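Local coordinates for protein UDP-N-acetylglucosamine 3-dehydrogenase (Acidithiobacillus ferrooxidans, PDB 7BVJ) that catalyses the NAD(+)-dependent oxidation of the glucosamine 3-position of UDP-N-acetylglucosamine to a ketone, a step in lipid A biosynthesis, at residues M1-H13 / Y22-E34. Residues are numbered along the deposited sequence; the frame is centred on the assembly and turned at random.
Sequences MIHMRTGVIGVGH and YAAISQLAGVFDE. With NAD (nicotinamide-adenine-dinucleotide), chain E.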
loop_
_atom_site.group_PDB
_atom_site.type_symbol
_atom_site.label_atom_id
_atom_site.label_comp_id
_atom_site.label_asym_id
_atom_site.label_seq_id
_atom_site.Cartn_x
_atom_site.Cartn_y
_atom_site.Cartn_z
ATOM N N MET A 1 0.413 -14.291 19.269
ATOM C CA MET A 1 1.396 -15.015 18.469
ATOM C C MET A 1 0.757 -16.189 17.738
ATOM O O MET A 1 0.162 -17.076 18.364
ATOM C CB MET A 1 2.545 -15.519 19.341
ATOM C CG MET A 1 3.634 -16.236 18.553
ATOM S SD MET A 1 5.255 -15.488 18.801
ATOM C CE MET A 1 5.590 -15.933 20.510
ATOM N N ILE A 2 0.896 -16.187 16.408
ATOM C CA ILE A 2 0.307 -17.196 15.536
ATOM C C ILE A 2 1.292 -18.344 15.363
ATOM O O ILE A 2 2.510 -18.137 15.305
ATOM C CB ILE A 2 -0.082 -16.564 14.189
ATOM C CG1 ILE A 2 -0.936 -15.318 14.450
ATOM C CG2 ILE A 2 -0.843 -17.548 13.308
ATOM C CD1 ILE A 2 -0.752 -14.229 13.442
ATOM N N HIS A 3 0.774 -19.567 15.299
ATOM C CA HIS A 3 1.626 -20.733 15.094
ATOM C C HIS A 3 1.697 -20.964 13.594
ATOM O O HIS A 3 0.847 -21.624 12.993
ATOM C CB HIS A 3 1.105 -21.941 15.857
ATOM C CG HIS A 3 1.117 -21.743 17.338
ATOM N ND1 HIS A 3 2.266 -21.431 18.033
ATOM C CD2 HIS A 3 0.118 -21.766 18.251
ATOM C CE1 HIS A 3 1.979 -21.299 19.316
ATOM N NE2 HIS A 3 0.681 -21.490 19.474
ATOM N N MET A 4 2.732 -20.396 12.985
ATOM C CA MET A 4 2.889 -20.409 11.544
ATOM C C MET A 4 4.373 -20.330 11.207
ATOM O O MET A 4 5.109 -19.553 11.824
ATOM C CB MET A 4 2.140 -19.233 10.922
ATOM C CG MET A 4 2.219 -19.188 9.432
ATOM S SD MET A 4 0.740 -19.899 8.742
ATOM C CE MET A 4 -0.275 -18.436 8.768
ATOM N N ARG A 5 4.803 -21.127 10.226
ATOM C CA ARG A 5 6.170 -21.052 9.722
ATOM C C ARG A 5 6.243 -19.981 8.634
ATOM O O ARG A 5 5.572 -20.085 7.594
ATOM C CB ARG A 5 6.631 -22.406 9.187
ATOM C CG ARG A 5 6.873 -23.435 10.273
ATOM C CD ARG A 5 7.089 -24.793 9.645
ATOM N NE ARG A 5 6.027 -25.136 8.706
ATOM C CZ ARG A 5 6.222 -25.795 7.568
ATOM N NH1 ARG A 5 7.448 -26.174 7.223
ATOM N NH2 ARG A 5 5.198 -26.070 6.773
ATOM N N THR A 6 7.066 -18.960 8.875
ATOM C CA THR A 6 7.088 -17.765 8.046
ATOM C C THR A 6 8.500 -17.469 7.551
ATOM O O THR A 6 9.502 -17.892 8.138
ATOM C CB THR A 6 6.542 -16.548 8.803
ATOM O OG1 THR A 6 7.328 -16.321 9.983
ATOM C CG2 THR A 6 5.081 -16.761 9.193
ATOM N N GLY A 7 8.558 -16.742 6.433
ATOM C CA GLY A 7 9.817 -16.308 5.860
ATOM C C GLY A 7 9.657 -15.008 5.094
ATOM O O GLY A 7 8.546 -14.548 4.817
ATOM N N VAL A 8 10.795 -14.407 4.764
ATOM C CA VAL A 8 10.838 -13.210 3.935
ATOM C C VAL A 8 11.812 -13.452 2.796
ATOM O O VAL A 8 12.942 -13.900 3.015
ATOM C CB VAL A 8 11.228 -11.947 4.729
ATOM C CG1 VAL A 8 11.235 -10.723 3.813
ATOM C CG2 VAL A 8 10.252 -11.704 5.891
ATOM N N ILE A 9 11.363 -13.180 1.582
ATOM C CA ILE A 9 12.171 -13.253 0.373
ATOM C C ILE A 9 12.472 -11.820 -0.031
ATOM O O ILE A 9 11.568 -11.085 -0.452
ATOM C CB ILE A 9 11.439 -14.002 -0.744
ATOM C CG1 ILE A 9 11.135 -15.441 -0.294
ATOM C CG2 ILE A 9 12.231 -13.893 -2.064
ATOM C CD1 ILE A 9 10.169 -16.181 -1.203
ATOM N N GLY A 10 13.722 -11.403 0.151
ATOM C CA GLY A 10 14.110 -10.031 -0.105
ATOM C C GLY A 10 14.147 -9.232 1.180
ATOM O O GLY A 10 13.100 -8.794 1.658
ATOM N N VAL A 11 15.337 -9.036 1.743
ATOM C CA VAL A 11 15.484 -8.397 3.044
ATOM C C VAL A 11 16.335 -7.136 2.969
ATOM O O VAL A 11 17.148 -6.866 3.856
ATOM C CB VAL A 11 16.028 -9.373 4.098
ATOM C CG1 VAL A 11 14.879 -10.233 4.620
ATOM C CG2 VAL A 11 17.147 -10.227 3.512
ATOM N N GLY A 12 16.159 -6.351 1.917
ATOM C CA GLY A 12 16.697 -5.005 1.940
ATOM C C GLY A 12 16.019 -4.132 2.981
ATOM O O GLY A 12 15.595 -4.630 4.032
ATOM N N HIS A 13 15.993 -2.833 2.732
ATOM C CA HIS A 13 15.473 -1.839 3.703
ATOM C C HIS A 13 14.135 -2.212 4.341
ATOM O O HIS A 13 14.071 -2.293 5.528
ATOM C CB HIS A 13 15.358 -0.454 3.080
ATOM C CG HIS A 13 15.004 0.572 4.088
ATOM N ND1 HIS A 13 15.945 1.207 4.830
ATOM C CD2 HIS A 13 13.820 1.061 4.477
ATOM C CE1 HIS A 13 15.365 2.074 5.607
ATOM N NE2 HIS A 13 14.068 2.011 5.404
ATOM N N TYR A 22 7.653 -10.662 11.613
ATOM C CA TYR A 22 7.378 -12.095 11.624
ATOM C C TYR A 22 8.066 -12.770 12.798
ATOM O O TYR A 22 7.498 -13.676 13.419
ATOM C CB TYR A 22 7.819 -12.747 10.321
ATOM C CG TYR A 22 6.887 -12.566 9.132
ATOM C CD1 TYR A 22 5.647 -13.193 9.085
ATOM C CD2 TYR A 22 7.285 -11.822 8.031
ATOM C CE1 TYR A 22 4.818 -13.060 7.985
ATOM C CE2 TYR A 22 6.459 -11.671 6.934
ATOM C CZ TYR A 22 5.230 -12.293 6.915
ATOM O OH TYR A 22 4.406 -12.139 5.826
ATOM N N ALA A 23 9.289 -12.344 13.119
ATOM C CA ALA A 23 9.992 -12.934 14.254
ATOM C C ALA A 23 9.272 -12.649 15.563
ATOM O O ALA A 23 9.292 -13.484 16.480
ATOM C CB ALA A 23 11.426 -12.412 14.325
ATOM N N ALA A 24 8.627 -11.482 15.667
ATOM C CA ALA A 24 7.908 -11.185 16.899
ATOM C C ALA A 24 6.582 -11.942 17.021
ATOM O O ALA A 24 6.157 -12.247 18.140
ATOM C CB ALA A 24 7.655 -9.682 17.017
ATOM N N ILE A 25 5.894 -12.250 15.922
ATOM C CA ILE A 25 4.526 -12.750 16.047
ATOM C C ILE A 25 4.316 -14.152 15.489
ATOM O O ILE A 25 3.173 -14.619 15.448
ATOM C CB ILE A 25 3.524 -11.782 15.395
ATOM C CG1 ILE A 25 3.612 -11.900 13.874
ATOM C CG2 ILE A 25 3.771 -10.371 15.884
ATOM C CD1 ILE A 25 2.710 -10.938 13.186
ATOM N N SER A 26 5.363 -14.839 15.051
ATOM C CA SER A 26 5.213 -16.155 14.428
ATOM C C SER A 26 6.536 -16.887 14.575
ATOM O O SER A 26 7.432 -16.432 15.292
ATOM C CB SER A 26 4.787 -16.040 12.956
ATOM O OG SER A 26 5.824 -15.481 12.134
ATOM N N GLN A 27 6.659 -18.018 13.880
ATOM C CA GLN A 27 7.865 -18.849 13.924
ATOM C C GLN A 27 8.660 -18.569 12.648
ATOM O O GLN A 27 8.498 -19.238 11.621
ATOM C CB GLN A 27 7.504 -20.322 14.073
ATOM C CG GLN A 27 6.971 -20.689 15.460
ATOM C CD GLN A 27 5.527 -20.246 15.673
ATOM O OE1 GLN A 27 4.630 -20.661 14.945
ATOM N NE2 GLN A 27 5.303 -19.399 16.674
ATOM N N LEU A 28 9.499 -17.544 12.709
ATOM C CA LEU A 28 10.297 -17.139 11.552
ATOM C C LEU A 28 11.378 -18.181 11.297
ATOM O O LEU A 28 12.330 -18.288 12.070
ATOM C CB LEU A 28 10.916 -15.767 11.792
ATOM C CG LEU A 28 11.810 -15.164 10.687
ATOM C CD1 LEU A 28 11.033 -14.772 9.439
ATOM C CD2 LEU A 28 12.602 -13.961 11.205
ATOM N N ALA A 29 11.224 -18.964 10.228
ATOM C CA ALA A 29 12.294 -19.868 9.827
ATOM C C ALA A 29 13.523 -19.090 9.370
ATOM O O ALA A 29 14.652 -19.437 9.733
ATOM C CB ALA A 29 11.814 -20.798 8.713
ATOM N N GLY A 30 13.332 -18.036 8.583
ATOM C CA GLY A 30 14.473 -17.263 8.126
ATOM C C GLY A 30 14.150 -16.462 6.873
ATOM O O GLY A 30 12.990 -16.185 6.568
ATOM N N VAL A 31 15.218 -16.108 6.158
ATOM C CA VAL A 31 15.178 -15.111 5.104
ATOM C C VAL A 31 16.033 -15.576 3.929
ATOM O O VAL A 31 16.933 -16.412 4.069
ATOM C CB VAL A 31 15.666 -13.743 5.637
ATOM C CG1 VAL A 31 14.674 -13.170 6.674
ATOM C CG2 VAL A 31 17.036 -13.896 6.267
ATOM N N PHE A 32 15.711 -15.053 2.748
ATOM C CA PHE A 32 16.521 -15.243 1.558
ATOM C C PHE A 32 16.646 -13.912 0.837
ATOM O O PHE A 32 15.666 -13.177 0.701
ATOM C CB PHE A 32 15.941 -16.279 0.577
ATOM C CG PHE A 32 16.700 -16.342 -0.737
ATOM C CD1 PHE A 32 17.894 -17.053 -0.825
ATOM C CD2 PHE A 32 16.254 -15.641 -1.854
ATOM C CE1 PHE A 32 18.623 -17.089 -2.012
ATOM C CE2 PHE A 32 16.981 -15.665 -3.055
ATOM C CZ PHE A 32 18.164 -16.405 -3.130
ATOM N N ASP A 33 17.850 -13.624 0.360
ATOM C CA ASP A 33 18.128 -12.448 -0.447
ATOM C C ASP A 33 19.168 -12.844 -1.490
ATOM O O ASP A 33 19.974 -13.756 -1.265
ATOM C CB ASP A 33 18.608 -11.275 0.430
ATOM C CG ASP A 33 18.523 -9.931 -0.284
ATOM O OD1 ASP A 33 19.321 -9.704 -1.221
ATOM O OD2 ASP A 33 17.655 -9.107 0.088
ATOM N N GLU A 34 19.114 -12.197 -2.656
ATOM C CA GLU A 34 20.102 -12.509 -3.686
ATOM C C GLU A 34 21.498 -12.097 -3.242
ATOM O O GLU A 34 22.487 -12.685 -3.680
ATOM C CB GLU A 34 19.727 -11.855 -5.023
ATOM C CG GLU A 34 19.887 -10.345 -5.058
ATOM C CD GLU A 34 20.096 -9.770 -6.460
ATOM O OE1 GLU A 34 19.489 -10.269 -7.440
ATOM O OE2 GLU A 34 20.880 -8.800 -6.573
HETATM P PA NAD E . 15.802 -2.517 -1.552
HETATM O O1A NAD E . 16.449 -2.794 -2.865
HETATM O O2A NAD E . 16.372 -1.891 -0.305
HETATM O O5B NAD E . 15.559 -4.163 -1.015
HETATM C C5B NAD E . 15.602 -4.984 -2.158
HETATM C C4B NAD E . 16.122 -6.370 -1.761
HETATM O O4B NAD E . 15.705 -7.328 -2.702
HETATM C C3B NAD E . 17.655 -6.288 -1.834
HETATM O O3B NAD E . 18.063 -6.794 -0.616
HETATM C C2B NAD E . 18.009 -7.224 -3.003
HETATM O O2B NAD E . 19.213 -7.943 -2.757
HETATM C C1B NAD E . 16.825 -8.188 -2.924
HETATM N N9A NAD E . 16.522 -8.870 -4.176
HETATM C C8A NAD E . 16.525 -8.416 -5.477
HETATM N N7A NAD E . 16.147 -9.342 -6.355
HETATM C C5A NAD E . 15.877 -10.459 -5.596
HETATM C C6A NAD E . 15.438 -11.764 -5.939
HETATM N N6A NAD E . 15.208 -12.090 -7.260
HETATM N N1A NAD E . 15.254 -12.695 -4.959
HETATM C C2A NAD E . 15.516 -12.296 -3.668
HETATM N N3A NAD E . 15.927 -11.098 -3.199
HETATM C C4A NAD E . 16.106 -10.193 -4.215
HETATM O O3 NAD E . 14.376 -1.752 -1.627
HETATM P PN NAD E . 13.350 -1.827 -0.399
HETATM O O1N NAD E . 13.328 -2.978 0.575
HETATM O O2N NAD E . 13.143 -0.370 -0.161
HETATM O O5D NAD E . 11.763 -2.120 -1.184
#
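Tyr22, near the end of the helix of a Rossmann beta-alpha-beta unit, sets its ring obliquely against Thr6 and Val8 of the first strand: CD1 lies 3.5 Å from Thr6 CB, and CD2 lies 3.7 Å from Val8 CG2. Its hydroxyl is hydrogen-bonded to Ser65 on the neighbouring strand 63-66. An alanine in place of Tyr22 is likely to leave a gap between helix and sheet beside Thr6 and Val8, and Ser65 without its hydroxyl mate. Where the helix stops, Ile25 O accepts the amide of Ile2, holding the N-terminal residues against the helix end. With OG set between its backbone N and carbonyl carbon (chi1 68°), Ser26 reaches back to Tyr22 O and receives the hydroxyl of Thr6, OG1 to OG 2.8 Å; a buried polar chain thus ties helix to strand. From Gln27 onward strand 27-32 runs parallel to 5-9, with Gln27 N bonded to Met4 O, Thr6 N to Gln27 O and Ala29 N to Thr6 O. The ladder slackens at Gly30, whose O takes only a weak bond from Val8 N, and tightens again where Phe32 N meets Val8 O. Val31 CG1 packs at 3.6 Å on Val11 CG1. On the other face Ile9 CG2 comes to the edge of the Phe32 ring, and both side chains lie near the adenine of the bound NAD and helix 54-59. Phe32 O takes the nearly straight bond of Gly10 N (2.7 Å, 169°), leading into the glycine-rich turn. Asp33, just after the second strand, as in many NAD-binding Rossmann folds, accepts the adenosine ribose hydroxyls of NAD, O2B at OD1 and O3B at OD2 (both modelled very short); through its anti lone pair, OD2 also accepts Val11 N at 2.8 Å.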